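Local coordinates for chain length determinant protein (Shigella flexneri, PDB 4E2H) that probably regulates the length of O-antigen polysaccharide chains of lipopolysaccharide, here represented by its periplasmic domain, at residues C[28-36]-C[118-129]. Numbering follows the deposited sequence.
Sequences YNNAMNVIY and LEKDLKDNIALG
Tyr36 reaches across to Asn125 and gives the one hydrogen bond between 28-36 and 118-129, with OH 2.7 Å from OD1. The ring and amide planes stand 89° apart, and the hydroxyl sits well above the plane of the amide carbonyl, so it does not lie on a carbonyl lone pair. Followed outward, Asn125 has Tyr36 OH as the nearest atom across the contact to its CB, CG (3.3 Å) and OD1. CB has Ile35 CD1 as a further neighbour. CG has CE of Met32, a selenomethionine crossing at about a right angle, over one face of the amide, with the Tyr36 hydroxyl on the opposite face. Besides accepting from Tyr36, OD1 lies 3.5 Å from SE of Met32; the chain of Met32 bends at its second torsion (chi2 -88°), which carries the selenium toward the amide. ND2 turns back along its own helix to donate to Asp121 O at 2.6 Å. That carbonyl also takes the backbone N-H of Asn125 on its other face, and the side-chain bond restrains the amide's rotation while OD1 receives the phenol.

The setting is a pair of helices: short helix 26-35 lies beside the long helix 97-164 characteristic of the Wzz periplasmic fold, their local axes 23° from parallel. The backbones draw together toward the C-terminal end, from 8.8 Å between the CA atoms of Ala31 and Leu122 to 5.2 Å between those of Ile35 and Gly129, where Gly129 has no side chain. Farther back along helix 97-164, Ile35 CD1 packs on Ile126 CG1 at 3.8 Å, the side chains crossing at about a right angle. At the wider end Tyr28 OH approaches Leu118 CD1 at 3.9 Å. Val43 and Val22 of a second subunit pack on Tyr36 and Asn125, so the bonded pair lies at a subunit interface.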
ATOM      1  N   TYR C  28     -10.878 -10.434   2.758  1.00 45.45           N
ATOM      2  CA  TYR C  28     -10.686  -9.035   3.167  1.00 43.25           C
ATOM      3  C   TYR C  28      -9.263  -8.589   2.913  1.00 42.25           C
ATOM      4  O   TYR C  28      -9.002  -7.439   2.569  1.00 42.63           O
ATOM      5  CB  TYR C  28     -10.998  -8.848   4.648  1.00 41.73           C
ATOM      6  CG  TYR C  28     -10.854  -7.419   5.128  1.00 38.44           C
ATOM      7  CD1 TYR C  28     -11.874  -6.497   4.926  1.00 35.78           C
ATOM      8  CD2 TYR C  28      -9.710  -6.996   5.800  1.00 39.93           C
ATOM      9  CE1 TYR C  28     -11.760  -5.191   5.376  1.00 43.74           C
ATOM     10  CE2 TYR C  28      -9.586  -5.682   6.255  1.00 43.57           C
ATOM     11  CZ  TYR C  28     -10.616  -4.786   6.037  1.00 45.30           C
ATOM     12  OH  TYR C  28     -10.514  -3.484   6.481  1.00 49.69           O
ATOM     13  N   ASN C  29      -8.337  -9.505   3.131  1.00 38.97           N
ATOM     14  CA  ASN C  29      -6.962  -9.249   2.810  1.00 39.26           C
ATOM     15  C   ASN C  29      -6.840  -9.009   1.332  1.00 44.88           C
ATOM     16  O   ASN C  29      -6.044  -8.191   0.889  1.00 41.95           O
ATOM     17  CB  ASN C  29      -6.100 -10.447   3.140  1.00 37.02           C
ATOM     18  CG  ASN C  29      -4.655 -10.126   3.007  1.00 38.34           C
ATOM     19  OD1 ASN C  29      -4.270  -8.957   3.102  1.00 39.07           O
ATOM     20  ND2 ASN C  29      -3.836 -11.138   2.767  1.00 40.34           N
ATOM     21  N   ASN C  30      -7.609  -9.765   0.561  1.00 59.23           N
ATOM     22  CA  ASN C  30      -7.576  -9.623  -0.876  1.00 58.55           C
ATOM     23  C   ASN C  30      -7.923  -8.194  -1.264  1.00 58.55           C
ATOM     24  O   ASN C  30      -7.179  -7.554  -2.004  1.00 57.20           O
ATOM     25  CB  ASN C  30      -8.551 -10.594  -1.517  1.00 61.91           C
ATOM     26  CG  ASN C  30      -8.937 -10.180  -2.906  1.00 65.19           C
ATOM     27  OD1 ASN C  30      -8.109 -10.205  -3.829  1.00 63.62           O
ATOM     28  ND2 ASN C  30     -10.207  -9.797  -3.077  1.00 62.40           N
ATOM     29  N   ALA C  31      -9.045  -7.697  -0.739  1.00 41.19           N
ATOM     30  CA  ALA C  31      -9.497  -6.341  -1.031  1.00 35.25           C
ATOM     31  C   ALA C  31      -8.366  -5.357  -0.813  1.00 40.18           C
ATOM     32  O   ALA C  31      -7.964  -4.654  -1.732  1.00 36.77           O
ATOM     33  CB  ALA C  31     -10.675  -5.958  -0.166  1.00 29.52           C
HETATM   34  N   MSE C  32      -7.849  -5.298   0.407  1.00 46.51           N
HETATM   35  CA  MSE C  32      -6.822  -4.302   0.711  1.00 48.18           C
HETATM   36  C   MSE C  32      -5.567  -4.423  -0.160  1.00 51.06           C
HETATM   37  O   MSE C  32      -4.806  -3.451  -0.311  1.00 47.44           O
HETATM   38  CB  MSE C  32      -6.468  -4.338   2.185  1.00 43.74           C
HETATM   39  CG  MSE C  32      -7.672  -4.121   3.048  1.00 52.36           C
HETATM   40 SE   MSE C  32      -7.990  -2.266   3.401  0.52 46.80          SE
HETATM   41  CE  MSE C  32      -9.887  -2.387   3.825  1.00 52.86           C
ATOM     42  N   ASN C  33      -5.341  -5.606  -0.724  1.00 54.30           N
ATOM     43  CA  ASN C  33      -4.252  -5.755  -1.678  1.00 57.78           C
ATOM     44  C   ASN C  33      -4.589  -5.102  -3.033  1.00 61.15           C
ATOM     45  O   ASN C  33      -3.736  -4.448  -3.636  1.00 58.88           O
ATOM     46  CB  ASN C  33      -3.816  -7.216  -1.818  1.00 61.51           C
ATOM     47  CG  ASN C  33      -2.620  -7.550  -0.934  1.00 65.51           C
ATOM     48  OD1 ASN C  33      -1.464  -7.363  -1.332  1.00 66.56           O
ATOM     49  ND2 ASN C  33      -2.895  -8.041   0.278  1.00 62.22           N
ATOM     50  N   VAL C  34      -5.834  -5.254  -3.492  1.00 47.97           N
ATOM     51  CA  VAL C  34      -6.335  -4.480  -4.626  1.00 45.20           C
ATOM     52  C   VAL C  34      -6.185  -2.974  -4.408  1.00 48.53           C
ATOM     53  O   VAL C  34      -5.417  -2.303  -5.103  1.00 53.27           O
ATOM     54  CB  VAL C  34      -7.827  -4.747  -4.869  1.00 44.75           C
ATOM     55  CG1 VAL C  34      -8.369  -3.800  -5.952  1.00 47.85           C
ATOM     56  CG2 VAL C  34      -8.039  -6.182  -5.254  1.00 45.37           C
ATOM     57  N   ILE C  35      -6.946  -2.457  -3.446  1.00 53.60           N
ATOM     58  CA  ILE C  35      -6.996  -1.036  -3.101  1.00 54.06           C
ATOM     59  C   ILE C  35      -5.625  -0.327  -2.938  1.00 55.19           C
ATOM     60  O   ILE C  35      -5.423   0.768  -3.463  1.00 59.82           O
ATOM     61  CB  ILE C  35      -7.881  -0.847  -1.849  1.00 53.89           C
ATOM     62  CG1 ILE C  35      -9.337  -1.168  -2.193  1.00 55.10           C
ATOM     63  CG2 ILE C  35      -7.741   0.552  -1.267  1.00 55.14           C
ATOM     64  CD1 ILE C  35     -10.213  -1.468  -0.965  1.00 53.35           C
ATOM     65  N   TYR C  36      -4.694  -0.944  -2.218  1.00 54.46           N
ATOM     66  CA  TYR C  36      -3.367  -0.367  -2.023  1.00 52.95           C
ATOM     67  C   TYR C  36      -2.311  -1.231  -2.719  1.00 54.68           C
ATOM     68  O   TYR C  36      -2.499  -2.434  -2.910  1.00 54.80           O
ATOM     69  CB  TYR C  36      -3.082  -0.224  -0.527  1.00 55.94           C
ATOM     70  CG  TYR C  36      -4.135   0.598   0.193  1.00 57.88           C
ATOM     71  CD1 TYR C  36      -4.103   1.984   0.145  1.00 56.58           C
ATOM     72  CD2 TYR C  36      -5.168  -0.007   0.906  1.00 56.80           C
ATOM     73  CE1 TYR C  36      -5.058   2.756   0.796  1.00 56.00           C
ATOM     74  CE2 TYR C  36      -6.135   0.762   1.567  1.00 56.41           C
ATOM     75  CZ  TYR C  36      -6.069   2.147   1.501  1.00 57.27           C
ATOM     76  OH  TYR C  36      -7.001   2.938   2.139  1.00 55.80           O
ATOM     77  N   LEU C 118     -17.124  -1.880   9.683  1.00 49.23           N
ATOM     78  CA  LEU C 118     -16.156  -2.343   8.708  1.00 51.99           C
ATOM     79  C   LEU C 118     -16.625  -2.104   7.277  1.00 58.85           C
ATOM     80  O   LEU C 118     -15.839  -1.688   6.421  1.00 59.11           O
ATOM     81  CB  LEU C 118     -15.836  -3.819   8.919  1.00 49.20           C
ATOM     82  CG  LEU C 118     -14.369  -4.230   8.726  1.00 49.64           C
ATOM     83  CD1 LEU C 118     -13.422  -3.066   8.976  1.00 50.81           C
ATOM     84  CD2 LEU C 118     -14.023  -5.404   9.654  1.00 52.01           C
ATOM     85  N   GLU C 119     -17.897  -2.356   7.001  1.00 81.63           N
ATOM     86  CA  GLU C 119     -18.364  -2.165   5.637  1.00 85.34           C
ATOM     87  C   GLU C 119     -18.311  -0.691   5.210  1.00 85.04           C
ATOM     88  O   GLU C 119     -18.054  -0.389   4.046  1.00 86.00           O
ATOM     89  CB  GLU C 119     -19.740  -2.803   5.410  1.00 86.77           C
ATOM     90  CG  GLU C 119     -19.764  -4.313   5.682  1.00 97.05           C
ATOM     91  CD  GLU C 119     -18.552  -5.052   5.117  1.00 97.11           C
ATOM     92  OE1 GLU C 119     -18.132  -4.738   3.982  1.00 95.24           O
ATOM     93  OE2 GLU C 119     -18.018  -5.946   5.811  1.00 95.41           O
ATOM     94  N   LYS C 120     -18.524   0.219   6.154  1.00 60.05           N
ATOM     95  CA  LYS C 120     -18.386   1.647   5.880  1.00 66.29           C
ATOM     96  C   LYS C 120     -16.937   2.044   5.592  1.00 66.31           C
ATOM     97  O   LYS C 120     -16.666   2.811   4.667  1.00 65.31           O
ATOM     98  CB  LYS C 120     -18.924   2.472   7.051  1.00 63.76           C
ATOM     99  CG  LYS C 120     -18.400   3.895   7.096  1.00 65.64           C
ATOM    100  CD  LYS C 120     -19.463   4.898   6.639  1.00 74.51           C
ATOM    101  CE  LYS C 120     -18.993   6.353   6.797  1.00 73.39           C
ATOM    102  NZ  LYS C 120     -18.245   6.872   5.600  1.00 72.66           N
ATOM    103  N   ASP C 121     -16.015   1.516   6.393  1.00 66.83           N
ATOM    104  CA  ASP C 121     -14.593   1.834   6.276  1.00 67.13           C
ATOM    105  C   ASP C 121     -14.045   1.271   4.977  1.00 66.32           C
ATOM    106  O   ASP C 121     -13.052   1.762   4.438  1.00 61.45           O
ATOM    107  CB  ASP C 121     -13.831   1.260   7.480  1.00 66.35           C
ATOM    108  CG  ASP C 121     -12.353   1.634   7.489  1.00 69.46           C
ATOM    109  OD1 ASP C 121     -12.009   2.716   8.024  1.00 69.67           O
ATOM    110  OD2 ASP C 121     -11.533   0.834   6.979  1.00 67.26           O
ATOM    111  N   LEU C 122     -14.707   0.237   4.471  1.00 56.75           N
ATOM    112  CA  LEU C 122     -14.298  -0.360   3.214  1.00 52.31           C
ATOM    113  C   LEU C 122     -14.703   0.475   2.009  1.00 57.37           C
ATOM    114  O   LEU C 122     -13.961   0.524   1.041  1.00 54.88           O
ATOM    115  CB  LEU C 122     -14.861  -1.754   3.054  1.00 52.97           C
ATOM    116  CG  LEU C 122     -14.574  -2.225   1.631  1.00 54.91           C
ATOM    117  CD1 LEU C 122     -13.417  -3.198   1.639  1.00 52.95           C
ATOM    118  CD2 LEU C 122     -15.809  -2.875   1.044  1.00 55.03           C
ATOM    119  N   LYS C 123     -15.869   1.118   2.050  1.00 60.69           N
ATOM    120  CA  LYS C 123     -16.249   1.998   0.944  1.00 53.83           C
ATOM    121  C   LYS C 123     -15.361   3.235   0.977  1.00 57.58           C
ATOM    122  O   LYS C 123     -14.998   3.793  -0.068  1.00 57.85           O
ATOM    123  CB  LYS C 123     -17.733   2.369   0.972  1.00 54.55           C
ATOM    124  CG  LYS C 123     -18.092   3.559   1.858  1.00 63.51           C
ATOM    125  CD  LYS C 123     -19.616   3.824   1.875  1.00 70.20           C
ATOM    126  CE  LYS C 123     -20.076   4.337   3.260  1.00 74.75           C
ATOM    127  NZ  LYS C 123     -21.567   4.314   3.453  1.00 69.03           N
ATOM    128  N   ASP C 124     -14.993   3.653   2.183  1.00 63.88           N
ATOM    129  CA  ASP C 124     -14.056   4.757   2.354  1.00 59.25           C
ATOM    130  C   ASP C 124     -12.758   4.402   1.642  1.00 57.15           C
ATOM    131  O   ASP C 124     -12.369   5.062   0.696  1.00 61.39           O
ATOM    132  CB  ASP C 124     -13.763   5.003   3.838  1.00 64.88           C
ATOM    133  CG  ASP C 124     -14.985   5.498   4.624  1.00 69.55           C
ATOM    134  OD1 ASP C 124     -16.015   5.857   4.000  1.00 71.89           O
ATOM    135  OD2 ASP C 124     -14.897   5.544   5.879  1.00 66.91           O
ATOM    136  N   ASN C 125     -12.102   3.348   2.110  1.00 48.90           N
ATOM    137  CA  ASN C 125     -10.841   2.866   1.552  1.00 50.27           C
ATOM    138  C   ASN C 125     -10.867   2.803   0.030  1.00 49.98           C
ATOM    139  O   ASN C 125      -9.883   3.155  -0.632  1.00 46.13           O
ATOM    140  CB  ASN C 125     -10.518   1.459   2.090  1.00 51.70           C
ATOM    141  CG  ASN C 125      -9.738   1.479   3.391  1.00 53.10           C
ATOM    142  OD1 ASN C 125      -8.543   1.182   3.417  1.00 54.89           O
ATOM    143  ND2 ASN C 125     -10.419   1.799   4.484  1.00 53.80           N
ATOM    144  N   ILE C 126     -11.989   2.319  -0.509  1.00 60.92           N
ATOM    145  CA  ILE C 126     -12.179   2.194  -1.953  1.00 60.29           C
ATOM    146  C   ILE C 126     -12.144   3.572  -2.583  1.00 59.24           C
ATOM    147  O   ILE C 126     -11.325   3.845  -3.455  1.00 57.13           O
ATOM    148  CB  ILE C 126     -13.531   1.557  -2.309  1.00 57.80           C
ATOM    149  CG1 ILE C 126     -13.548   0.090  -1.907  1.00 58.21           C
ATOM    150  CG2 ILE C 126     -13.789   1.665  -3.799  1.00 59.82           C
ATOM    151  CD1 ILE C 126     -14.886  -0.555  -2.113  1.00 58.91           C
ATOM    152  N   ALA C 127     -13.041   4.435  -2.124  1.00 53.98           N
ATOM    153  CA  ALA C 127     -13.099   5.790  -2.610  1.00 49.14           C
ATOM    154  C   ALA C 127     -11.706   6.393  -2.661  1.00 49.01           C
ATOM    155  O   ALA C 127     -11.350   7.020  -3.659  1.00 49.96           O
ATOM    156  CB  ALA C 127     -14.015   6.624  -1.740  1.00 50.16           C
ATOM    157  N   LEU C 128     -10.907   6.187  -1.612  1.00 46.77           N
ATOM    158  CA  LEU C 128      -9.577   6.825  -1.525  1.00 43.61           C
ATOM    159  C   LEU C 128      -8.492   6.119  -2.359  1.00 46.97           C
ATOM    160  O   LEU C 128      -7.574   6.766  -2.869  1.00 45.36           O
ATOM    161  CB  LEU C 128      -9.117   6.993  -0.065  1.00 43.16           C
ATOM    162  CG  LEU C 128      -7.666   7.405   0.223  1.00 47.77           C
ATOM    163  CD1 LEU C 128      -7.550   8.903   0.547  1.00 47.75           C
ATOM    164  CD2 LEU C 128      -7.114   6.578   1.387  1.00 42.89           C
ATOM    165  N   GLY C 129      -8.592   4.803  -2.509  1.00 50.65           N
ATOM    166  CA  GLY C 129      -7.670   4.121  -3.390  1.00 48.54           C
ATOM    167  C   GLY C 129      -8.037   4.486  -4.817  1.00 50.83           C
ATOM    168  O   GLY C 129      -7.215   4.421  -5.736  1.00 49.66           O
TER